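PDB 6FBM: gram-negative insecticidal protein from Chromobacterium piscinae, which is an insecticidal toxin of the MACPF and beta-tripod families that probably acts by forming pores in target-cell membranes. Local coordinates for residues V382-W393 with A405-Y415; N345-G356 with N433-H441. All blocks are in the same frame, centred on the assembly; numbering follows the deposited sequence.

Interaction 1 of 2, residues V382-W393 with A405-Y415; sequences VLKAPVGWQRVW and ACWRAIPPQGY
Ala-409 lies over one face of the Trp-389 indole, its CB 4.0 Å from the centroid of the six-membered ring, a CH-pi contact. Two residues along, Arg-391 and Trp-407 run side by side: Arg-391 CG stands 3.5 Å from the centroid of the Trp-407 six-membered ring, just 7° off the ring normal, while the Trp-389 carbonyl meets the edge of that ring. Cys-406 N lies at the edge of the Trp-393 ring. At the far end Lys-384 crosses the Tyr-415 ring at about a right angle and sets CB over its face, with the Val-382 carbonyl at the ring edge. With CG anti to the backbone N (chi1 -167°), the extended lysine runs past Pro-412 in the opposite sense, CD 3.8 Å from Pro-412 CG. Where the chain turns at Val-392, its CG2 packs over one face of the Arg-408 guanidinium, whose NH2 forms a salt bridge with Asp-420. Antiparallel strands 388-391 and 405-410 pair through the backbone, Arg-408 N reaching Gln-390 O at 2.7 Å. At each end a classic bulge sets two residues opposite one: Val-387 and Gly-388 facing Ile-410, Val-392 and Trp-393 facing Cys-406. Backbone bonds thus fix the register, aliphatic parts of lysine and arginine cover aromatic faces, and Asp-420 probably balances the Arg-408 charge.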
loop_
_atom_site.group_PDB
_atom_site.type_symbol
_atom_site.label_atom_id
_atom_site.label_comp_id
_atom_site.label_asym_id
_atom_site.label_seq_id
_atom_site.Cartn_x
_atom_site.Cartn_y
_atom_site.Cartn_z
ATOM N N VAL A 382 19.213 -50.603 -17.840
ATOM C CA VAL A 382 19.080 -51.709 -18.825
ATOM C C VAL A 382 19.867 -52.967 -18.475
ATOM O O VAL A 382 19.541 -54.061 -18.953
ATOM C CB VAL A 382 19.460 -51.283 -20.262
ATOM C CG1 VAL A 382 18.495 -50.240 -20.784
ATOM C CG2 VAL A 382 20.868 -50.752 -20.340
ATOM N N LEU A 383 20.933 -52.786 -17.688
ATOM C CA LEU A 383 21.654 -53.874 -17.071
ATOM C C LEU A 383 21.254 -53.896 -15.629
ATOM O O LEU A 383 21.262 -52.862 -14.961
ATOM C CB LEU A 383 23.159 -53.650 -17.160
ATOM C CG LEU A 383 23.727 -53.514 -18.581
ATOM C CD1 LEU A 383 25.219 -53.273 -18.522
ATOM C CD2 LEU A 383 23.389 -54.731 -19.437
ATOM N N LYS A 384 20.919 -55.081 -15.140
ATOM C CA LYS A 384 20.595 -55.270 -13.743
ATOM C C LYS A 384 21.108 -56.616 -13.317
ATOM O O LYS A 384 21.009 -57.573 -14.078
ATOM C CB LYS A 384 19.081 -55.208 -13.556
ATOM C CG LYS A 384 18.640 -55.093 -12.134
ATOM C CD LYS A 384 17.163 -54.853 -12.006
ATOM C CE LYS A 384 16.865 -54.646 -10.522
ATOM N NZ LYS A 384 15.440 -54.359 -10.377
ATOM N N ALA A 385 21.647 -56.706 -12.103
ATOM C CA ALA A 385 22.117 -57.999 -11.565
ATOM C C ALA A 385 21.014 -59.065 -11.556
ATOM O O ALA A 385 19.821 -58.743 -11.423
ATOM C CB ALA A 385 22.690 -57.839 -10.153
ATOM N N PRO A 386 21.407 -60.353 -11.689
ATOM C CA PRO A 386 20.444 -61.437 -11.542
ATOM C C PRO A 386 19.937 -61.541 -10.132
ATOM O O PRO A 386 20.619 -61.122 -9.216
ATOM C CB PRO A 386 21.265 -62.678 -11.923
ATOM C CG PRO A 386 22.673 -62.334 -11.657
ATOM C CD PRO A 386 22.775 -60.869 -11.928
ATOM N N VAL A 387 18.744 -62.074 -9.949
ATOM C CA VAL A 387 18.217 -62.304 -8.587
ATOM C C VAL A 387 18.769 -63.564 -7.967
ATOM O O VAL A 387 18.718 -63.760 -6.770
ATOM C CB VAL A 387 16.682 -62.296 -8.518
ATOM C CG1 VAL A 387 16.178 -60.946 -9.037
ATOM C CG2 VAL A 387 16.041 -63.476 -9.226
ATOM N N GLY A 388 19.291 -64.446 -8.799
ATOM C CA GLY A 388 19.921 -65.662 -8.315
ATOM C C GLY A 388 20.371 -66.562 -9.431
ATOM O O GLY A 388 20.367 -66.168 -10.602
ATOM N N TRP A 389 20.746 -67.778 -9.056
ATOM C CA TRP A 389 21.221 -68.743 -10.003
ATOM C C TRP A 389 20.582 -70.112 -9.773
ATOM O O TRP A 389 20.476 -70.562 -8.639
ATOM C CB TRP A 389 22.731 -68.854 -9.878
ATOM C CG TRP A 389 23.477 -67.612 -10.191
ATOM C CD1 TRP A 389 23.755 -66.604 -9.334
ATOM C CD2 TRP A 389 24.087 -67.260 -11.435
ATOM N NE1 TRP A 389 24.492 -65.636 -9.964
ATOM C CE2 TRP A 389 24.712 -66.011 -11.254
ATOM C CE3 TRP A 389 24.142 -67.864 -12.696
ATOM C CZ2 TRP A 389 25.386 -65.362 -12.267
ATOM C CZ3 TRP A 389 24.830 -67.215 -13.722
ATOM C CH2 TRP A 389 25.448 -65.989 -13.496
ATOM N N GLN A 390 20.178 -70.756 -10.862
ATOM C CA GLN A 390 19.686 -72.124 -10.828
ATOM C C GLN A 390 20.485 -73.050 -11.743
ATOM O O GLN A 390 21.165 -72.601 -12.664
ATOM C CB GLN A 390 18.205 -72.155 -11.225
ATOM C CG GLN A 390 17.873 -72.103 -12.713
ATOM C CD GLN A 390 16.429 -71.814 -12.985
ATOM O OE1 GLN A 390 15.570 -72.046 -12.118
ATOM N NE2 GLN A 390 16.141 -71.289 -14.188
ATOM N N ARG A 391 20.361 -74.343 -11.481
ATOM C CA ARG A 391 21.118 -75.348 -12.185
ATOM C C ARG A 391 20.385 -75.864 -13.402
ATOM O O ARG A 391 19.279 -76.344 -13.301
ATOM C CB ARG A 391 21.444 -76.516 -11.287
ATOM C CG ARG A 391 22.498 -76.220 -10.261
ATOM C CD ARG A 391 23.270 -77.487 -9.870
ATOM N NE ARG A 391 23.484 -77.561 -8.430
ATOM C CZ ARG A 391 22.559 -77.921 -7.544
ATOM N NH1 ARG A 391 21.326 -78.234 -7.921
ATOM N NH2 ARG A 391 22.861 -77.944 -6.255
ATOM N N VAL A 392 21.036 -75.760 -14.548
ATOM C CA VAL A 392 20.569 -76.409 -15.734
ATOM C C VAL A 392 20.949 -77.895 -15.613
ATOM O O VAL A 392 20.209 -78.759 -16.084
ATOM C CB VAL A 392 21.197 -75.775 -16.997
ATOM C CG1 VAL A 392 20.697 -76.457 -18.265
ATOM C CG2 VAL A 392 20.832 -74.327 -17.080
ATOM N N TRP A 393 22.098 -78.158 -14.981
ATOM C CA TRP A 393 22.697 -79.486 -14.952
ATOM C C TRP A 393 23.764 -79.569 -13.884
ATOM O O TRP A 393 24.448 -78.593 -13.618
ATOM C CB TRP A 393 23.357 -79.757 -16.300
ATOM C CG TRP A 393 24.221 -80.973 -16.367
ATOM C CD1 TRP A 393 23.822 -82.247 -16.652
ATOM C CD2 TRP A 393 25.641 -81.037 -16.154
ATOM N NE1 TRP A 393 24.899 -83.102 -16.621
ATOM C CE2 TRP A 393 26.028 -82.388 -16.320
ATOM C CE3 TRP A 393 26.615 -80.096 -15.834
ATOM C CZ2 TRP A 393 27.347 -82.811 -16.175
ATOM C CZ3 TRP A 393 27.924 -80.520 -15.690
ATOM C CH2 TRP A 393 28.277 -81.861 -15.861
ATOM N N ALA A 405 28.972 -78.371 -12.975
ATOM C CA ALA A 405 27.599 -77.894 -13.118
ATOM C C ALA A 405 27.460 -76.766 -14.105
ATOM O O ALA A 405 28.396 -76.001 -14.305
ATOM C CB ALA A 405 27.069 -77.456 -11.764
ATOM N N CYS A 406 26.275 -76.664 -14.691
ATOM C CA CYS A 406 25.926 -75.566 -15.573
ATOM C C CYS A 406 24.888 -74.731 -14.839
ATOM O O CYS A 406 23.857 -75.266 -14.420
ATOM C CB CYS A 406 25.332 -76.105 -16.849
ATOM S SG CYS A 406 24.875 -74.814 -17.992
ATOM N N TRP A 407 25.163 -73.434 -14.669
ATOM C CA TRP A 407 24.231 -72.549 -13.976
ATOM C C TRP A 407 23.634 -71.497 -14.905
ATOM O O TRP A 407 24.282 -71.080 -15.865
ATOM C CB TRP A 407 24.904 -71.855 -12.821
ATOM C CG TRP A 407 25.314 -72.732 -11.711
ATOM C CD1 TRP A 407 26.464 -73.466 -11.634
ATOM C CD2 TRP A 407 24.626 -72.939 -10.482
ATOM N NE1 TRP A 407 26.525 -74.130 -10.445
ATOM C CE2 TRP A 407 25.399 -73.826 -9.718
ATOM C CE3 TRP A 407 23.418 -72.462 -9.951
ATOM C CZ2 TRP A 407 25.010 -74.249 -8.441
ATOM C CZ3 TRP A 407 23.033 -72.888 -8.682
ATOM C CH2 TRP A 407 23.825 -73.773 -7.951
ATOM N N ARG A 408 22.396 -71.087 -14.595
ATOM C CA ARG A 408 21.703 -70.004 -15.292
ATOM C C ARG A 408 21.464 -68.889 -14.356
ATOM O O ARG A 408 21.034 -69.115 -13.206
ATOM C CB ARG A 408 20.289 -70.373 -15.655
ATOM C CG ARG A 408 20.136 -70.963 -17.001
ATOM C CD ARG A 408 19.194 -70.207 -17.891
ATOM N NE ARG A 408 18.401 -71.205 -18.589
ATOM C CZ ARG A 408 18.831 -72.029 -19.548
ATOM N NH1 ARG A 408 17.959 -72.880 -20.051
ATOM N NH2 ARG A 408 20.074 -72.000 -20.044
ATOM N N ALA A 409 21.643 -67.678 -14.855
ATOM C CA ALA A 409 21.194 -66.536 -14.112
ATOM C C ALA A 409 19.668 -66.561 -14.108
ATOM O O ALA A 409 19.030 -66.806 -15.132
ATOM C CB ALA A 409 21.721 -65.260 -14.741
ATOM N N ILE A 410 19.096 -66.381 -12.932
ATOM C CA ILE A 410 17.687 -66.102 -12.802
ATOM C C ILE A 410 17.570 -64.583 -12.926
ATOM O O ILE A 410 18.055 -63.859 -12.049
ATOM C CB ILE A 410 17.098 -66.583 -11.457
ATOM C CG1 ILE A 410 17.348 -68.070 -11.245
ATOM C CG2 ILE A 410 15.593 -66.328 -11.433
ATOM C CD1 ILE A 410 17.134 -68.525 -9.815
ATOM N N PRO A 411 16.961 -64.099 -14.019
ATOM C CA PRO A 411 16.877 -62.647 -14.165
ATOM C C PRO A 411 15.774 -62.048 -13.311
ATOM O O PRO A 411 14.738 -62.706 -13.075
ATOM C CB PRO A 411 16.535 -62.450 -15.645
ATOM C CG PRO A 411 16.449 -63.823 -16.252
ATOM C CD PRO A 411 16.290 -64.792 -15.126
ATOM N N PRO A 412 15.958 -60.786 -12.861
ATOM C CA PRO A 412 14.804 -60.081 -12.260
ATOM C C PRO A 412 13.736 -59.849 -13.310
ATOM O O PRO A 412 14.021 -59.920 -14.508
ATOM C CB PRO A 412 15.385 -58.759 -11.802
ATOM C CG PRO A 412 16.594 -58.557 -12.675
ATOM C CD PRO A 412 17.137 -59.907 -13.006
ATOM N N GLN A 413 12.521 -59.581 -12.837
ATOM C CA GLN A 413 11.349 -59.395 -13.694
ATOM C C GLN A 413 11.638 -58.382 -14.814
ATOM O O GLN A 413 12.078 -57.247 -14.535
ATOM C CB GLN A 413 10.120 -58.909 -12.879
ATOM C CG GLN A 413 8.791 -58.914 -13.680
ATOM C CD GLN A 413 8.313 -60.341 -14.036
ATOM O OE1 GLN A 413 8.802 -61.334 -13.456
ATOM N NE2 GLN A 413 7.411 -60.450 -15.011
ATOM N N GLY A 414 11.413 -58.827 -16.058
ATOM C CA GLY A 414 11.617 -58.003 -17.243
ATOM C C GLY A 414 12.976 -58.104 -17.918
ATOM O O GLY A 414 13.152 -57.537 -18.987
ATOM N N TYR A 415 13.930 -58.819 -17.310
ATOM C CA TYR A 415 15.277 -58.956 -17.872
ATOM C C TYR A 415 15.564 -60.385 -18.379
ATOM O O TYR A 415 14.777 -61.295 -18.180
ATOM C CB TYR A 415 16.303 -58.530 -16.841
ATOM C CG TYR A 415 16.172 -57.110 -16.405
ATOM C CD1 TYR A 415 15.127 -56.707 -15.571
ATOM C CD2 TYR A 415 17.107 -56.135 -16.810
ATOM C CE1 TYR A 415 15.003 -55.386 -15.169
ATOM C CE2 TYR A 415 16.988 -54.805 -16.403
ATOM C CZ TYR A 415 15.940 -54.441 -15.592
ATOM O OH TYR A 415 15.841 -53.153 -15.197
HETATM O O HOH W 1 13.510 -52.952 -12.840
#

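Interaction 2 of 2, residues N345-G356 with N433-H441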
loop_
_atom_site.group_PDB
_atom_site.type_symbol
_atom_site.label_atom_id
_atom_site.label_comp_id
_atom_site.label_asym_id
_atom_site.label_seq_id
_atom_site.Cartn_x
_atom_site.Cartn_y
_atom_site.Cartn_z
ATOM N N ASN A 345 35.852 -66.345 -18.205
ATOM C CA ASN A 345 35.195 -65.100 -17.875
ATOM C C ASN A 345 35.958 -63.919 -18.458
ATOM O O ASN A 345 37.179 -63.926 -18.461
ATOM C CB ASN A 345 35.142 -64.898 -16.367
ATOM C CG ASN A 345 34.293 -65.910 -15.676
ATOM O OD1 ASN A 345 33.468 -66.564 -16.287
ATOM N ND2 ASN A 345 34.504 -66.049 -14.396
ATOM N N PRO A 346 35.227 -62.892 -18.920
ATOM C CA PRO A 346 35.863 -61.643 -19.277
ATOM C C PRO A 346 36.102 -60.818 -18.028
ATOM O O PRO A 346 35.285 -60.843 -17.113
ATOM C CB PRO A 346 34.825 -60.962 -20.159
ATOM C CG PRO A 346 33.521 -61.451 -19.638
ATOM C CD PRO A 346 33.762 -62.823 -19.074
ATOM N N SER A 347 37.230 -60.129 -17.975
ATOM C CA SER A 347 37.519 -59.253 -16.853
ATOM C C SER A 347 36.736 -58.004 -17.041
ATOM O O SER A 347 36.673 -57.479 -18.148
ATOM C CB SER A 347 39.018 -58.950 -16.722
ATOM O OG SER A 347 39.711 -60.087 -16.247
ATOM N N THR A 348 36.153 -57.531 -15.946
ATOM C CA THR A 348 35.282 -56.369 -15.951
ATOM C C THR A 348 35.800 -55.265 -15.053
ATOM O O THR A 348 36.400 -55.535 -14.007
ATOM C CB THR A 348 33.842 -56.752 -15.494
ATOM O OG1 THR A 348 33.872 -57.433 -14.241
ATOM C CG2 THR A 348 33.171 -57.636 -16.524
ATOM N N SER A 349 35.527 -54.020 -15.452
ATOM C CA SER A 349 35.882 -52.827 -14.667
ATOM C C SER A 349 35.148 -51.616 -15.245
ATOM O O SER A 349 34.536 -51.712 -16.317
ATOM C CB SER A 349 37.392 -52.579 -14.742
ATOM O OG SER A 349 37.773 -52.368 -16.106
ATOM N N ASN A 350 35.229 -50.481 -14.544
ATOM C CA ASN A 350 34.678 -49.191 -15.009
ATOM C C ASN A 350 33.209 -49.284 -15.394
ATOM O O ASN A 350 32.795 -48.697 -16.401
ATOM C CB ASN A 350 35.463 -48.648 -16.227
ATOM C CG ASN A 350 36.942 -48.487 -15.958
ATOM O OD1 ASN A 350 37.384 -48.342 -14.791
ATOM N ND2 ASN A 350 37.736 -48.495 -17.046
ATOM N N GLY A 351 32.430 -50.047 -14.628
ATOM C CA GLY A 351 31.018 -50.203 -14.916
ATOM C C GLY A 351 30.650 -51.073 -16.122
ATOM O O GLY A 351 29.462 -51.141 -16.508
ATOM N N TYR A 352 31.634 -51.768 -16.710
ATOM C CA TYR A 352 31.345 -52.761 -17.736
ATOM C C TYR A 352 30.964 -54.059 -17.045
ATOM O O TYR A 352 31.481 -54.375 -15.980
ATOM C CB TYR A 352 32.537 -52.997 -18.631
ATOM C CG TYR A 352 32.726 -51.953 -19.699
ATOM C CD1 TYR A 352 33.483 -50.799 -19.451
ATOM C CD2 TYR A 352 32.191 -52.140 -20.958
ATOM C CE1 TYR A 352 33.673 -49.851 -20.424
ATOM C CE2 TYR A 352 32.380 -51.204 -21.944
ATOM C CZ TYR A 352 33.116 -50.047 -21.676
ATOM O OH TYR A 352 33.294 -49.114 -22.676
ATOM N N LYS A 353 30.056 -54.808 -17.662
ATOM C CA LYS A 353 29.447 -55.967 -17.010
ATOM C C LYS A 353 29.496 -57.222 -17.883
ATOM O O LYS A 353 29.382 -57.148 -19.099
ATOM C CB LYS A 353 28.005 -55.654 -16.632
ATOM C CG LYS A 353 27.813 -54.372 -15.828
ATOM C CD LYS A 353 28.434 -54.436 -14.422
ATOM C CE LYS A 353 28.378 -53.084 -13.728
ATOM N NZ LYS A 353 28.542 -53.252 -12.261
ATOM N N MET A 354 29.665 -58.358 -17.223
ATOM C CA MET A 354 29.647 -59.679 -17.841
ATOM C C MET A 354 28.233 -60.104 -18.098
ATOM O O MET A 354 27.362 -59.882 -17.240
ATOM C CB MET A 354 30.305 -60.701 -16.908
ATOM C CG MET A 354 30.298 -62.143 -17.397
ATOM S SD MET A 354 31.145 -63.127 -16.179
ATOM C CE MET A 354 30.764 -64.771 -16.804
ATOM N N VAL A 355 28.012 -60.722 -19.265
ATOM C CA VAL A 355 26.710 -61.326 -19.588
ATOM C C VAL A 355 26.741 -62.845 -19.803
ATOM O O VAL A 355 25.678 -63.484 -19.872
ATOM C CB VAL A 355 26.081 -60.656 -20.807
ATOM C CG1 VAL A 355 25.782 -59.207 -20.468
ATOM C CG2 VAL A 355 26.971 -60.760 -22.034
ATOM N N GLY A 356 27.946 -63.428 -19.890
ATOM C CA GLY A 356 28.097 -64.855 -20.150
ATOM C C GLY A 356 29.536 -65.287 -20.170
ATOM O O GLY A 356 30.433 -64.444 -20.223
ATOM N N ASN A 433 30.023 -66.912 -8.565
ATOM C CA ASN A 433 30.265 -65.738 -7.754
ATOM C C ASN A 433 30.845 -64.757 -8.719
ATOM O O ASN A 433 32.032 -64.739 -8.958
ATOM C CB ASN A 433 31.243 -66.064 -6.637
ATOM C CG ASN A 433 31.660 -64.848 -5.864
ATOM O OD1 ASN A 433 30.949 -63.831 -5.813
ATOM N ND2 ASN A 433 32.829 -64.932 -5.279
ATOM N N LEU A 434 29.966 -63.966 -9.310
ATOM C CA LEU A 434 30.322 -63.067 -10.385
ATOM C C LEU A 434 29.629 -61.760 -10.073
ATOM O O LEU A 434 28.562 -61.485 -10.636
ATOM C CB LEU A 434 29.823 -63.607 -11.710
ATOM C CG LEU A 434 30.414 -64.944 -12.154
ATOM C CD1 LEU A 434 29.632 -65.472 -13.361
ATOM C CD2 LEU A 434 31.908 -64.847 -12.464
ATOM N N PRO A 435 30.242 -60.919 -9.214
ATOM C CA PRO A 435 29.586 -59.664 -8.830
ATOM C C PRO A 435 29.194 -58.781 -10.009
ATOM O O PRO A 435 28.237 -58.048 -9.900
ATOM C CB PRO A 435 30.639 -58.941 -7.944
ATOM C CG PRO A 435 31.644 -59.982 -7.579
ATOM C CD PRO A 435 31.626 -60.993 -8.694
ATOM N N ASP A 436 29.904 -58.882 -11.123
ATOM C CA ASP A 436 29.674 -58.019 -12.271
ATOM C C ASP A 436 28.903 -58.710 -13.387
ATOM O O ASP A 436 28.838 -58.203 -14.502
ATOM C CB ASP A 436 31.014 -57.462 -12.791
ATOM C CG ASP A 436 31.759 -56.579 -11.771
ATOM O OD1 ASP A 436 31.099 -56.017 -10.834
ATOM O OD2 ASP A 436 32.987 -56.425 -11.948
ATOM N N TYR A 437 28.277 -59.853 -13.102
ATOM C CA TYR A 437 27.318 -60.452 -14.032
ATOM C C TYR A 437 26.001 -59.689 -13.976
ATOM O O TYR A 437 25.489 -59.378 -12.893
ATOM C CB TYR A 437 27.058 -61.925 -13.717
ATOM C CG TYR A 437 26.285 -62.667 -14.790
ATOM C CD1 TYR A 437 24.907 -62.609 -14.839
ATOM C CD2 TYR A 437 26.946 -63.435 -15.747
ATOM C CE1 TYR A 437 24.192 -63.286 -15.827
ATOM C CE2 TYR A 437 26.240 -64.127 -16.725
ATOM C CZ TYR A 437 24.866 -64.064 -16.752
ATOM O OH TYR A 437 24.167 -64.741 -17.717
ATOM N N VAL A 438 25.446 -59.428 -15.163
ATOM C CA VAL A 438 24.163 -58.780 -15.271
ATOM C C VAL A 438 23.305 -59.453 -16.303
ATOM O O VAL A 438 23.803 -60.121 -17.224
ATOM C CB VAL A 438 24.290 -57.274 -15.631
ATOM C CG1 VAL A 438 25.021 -56.541 -14.527
ATOM C CG2 VAL A 438 24.993 -57.076 -16.974
ATOM N N CYS A 439 22.005 -59.252 -16.126
ATOM C CA CYS A 439 21.018 -59.531 -17.147
ATOM C C CYS A 439 20.706 -58.237 -17.857
ATOM O O CYS A 439 21.007 -57.159 -17.353
ATOM C CB CYS A 439 19.766 -60.105 -16.498
ATOM S SG CYS A 439 20.107 -61.618 -15.640
ATOM N N VAL A 440 20.078 -58.367 -19.013
ATOM C CA VAL A 440 19.825 -57.264 -19.907
ATOM C C VAL A 440 18.328 -57.141 -20.029
ATOM O O VAL A 440 17.638 -58.156 -20.059
ATOM C CB VAL A 440 20.466 -57.544 -21.283
ATOM C CG1 VAL A 440 20.235 -56.363 -22.245
ATOM C CG2 VAL A 440 21.965 -57.776 -21.101
ATOM N N HIS A 441 17.818 -55.913 -20.068
ATOM C CA HIS A 441 16.374 -55.711 -20.139
ATOM C C HIS A 441 15.827 -56.243 -21.469
ATOM O O HIS A 441 16.459 -56.077 -22.512
ATOM C CB HIS A 441 15.972 -54.232 -19.937
ATOM C CG HIS A 441 14.502 -54.047 -19.720
ATOM N ND1 HIS A 441 13.660 -53.586 -20.707
ATOM C CD2 HIS A 441 13.723 -54.259 -18.638
ATOM C CE1 HIS A 441 12.419 -53.544 -20.249
ATOM N NE2 HIS A 441 12.426 -53.965 -19.002
HETATM O O HOH W 2 23.389 -61.969 -19.153
#
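Thr-348 and Asp-436 meet through a hydroxyl-carboxylate bond: Thr-348 OG1 donates to Asp-436 OD2 at 2.7 Å, and OD2 accepts with its anti lone pair, the one turned from the other oxygen. Thr-348 OG1 sits between its backbone N and carbonyl carbon (chi1 53°), which aims it at the acid. Beside this bond two backbone bonds make a single bridge, Met-354 N to Asp-436 O at 2.8 Å and Val-438 N to Met-354 O at 2.9 Å. The Met-354 side chain, extended throughout, carries CE to 3.7 Å from Leu-434 CD1, and its CG packs against Tyr-437 CD2; Leu-434 CD2 in turn touches the Asn-345 amide, whose OD1 is hydrogen-bonded to Gln-357 NE2. Lys-353 crosses Val-438 at about a right angle, CB against CG2, and bends at chi2; its NZ stays 4.0 Å from Asp-436 OD1, too far for a salt bridge. One water donates to both Val-355 O and Val-438 O. Further out, a type I turn from Leu-434 to Tyr-437 presents the Asp-436 carbonyl, and Tyr-437 OH is hydrogen-bonded to Gly-419 O. Lys-353 also pairs through its backbone with Phe-374 of strand 373-376, so the contact joins the edge of that sheet to the loop leading into strand 439-441. Polar bonds thus grip Asp-436 at both carboxylate and carbonyl, apolar packing surrounds Met-354, and the nearby lysine would probably help stabilise the acid's negative charge.

How the interactions relate
Interactions 1 and 2 lie side by side in the C-terminal half of the chain, their centres about 12 Å apart, and interaction 1 falls within the sequence that separates the two segments of interaction 2. Strand 439-441 is the main junction: it pairs between strands 383-384 and 415-416, with Lys-384 O 2.8 Å from Cys-439 N and Val-382 O 2.8 Å from His-441 N, both probable hydrogen bonds. Pro-386 CD packs 3.2 Å from Tyr-437 O, and Trp-389 meets Tyr-437, as Tyr-415 meets His-441, edge-to-face. Segments 382-393 and 405-415 each run from one small sheet into the other; 433-441 packs against both, and 345-356 joins it by the Met-354 bridge and the Thr-348 to Asp-436 bond.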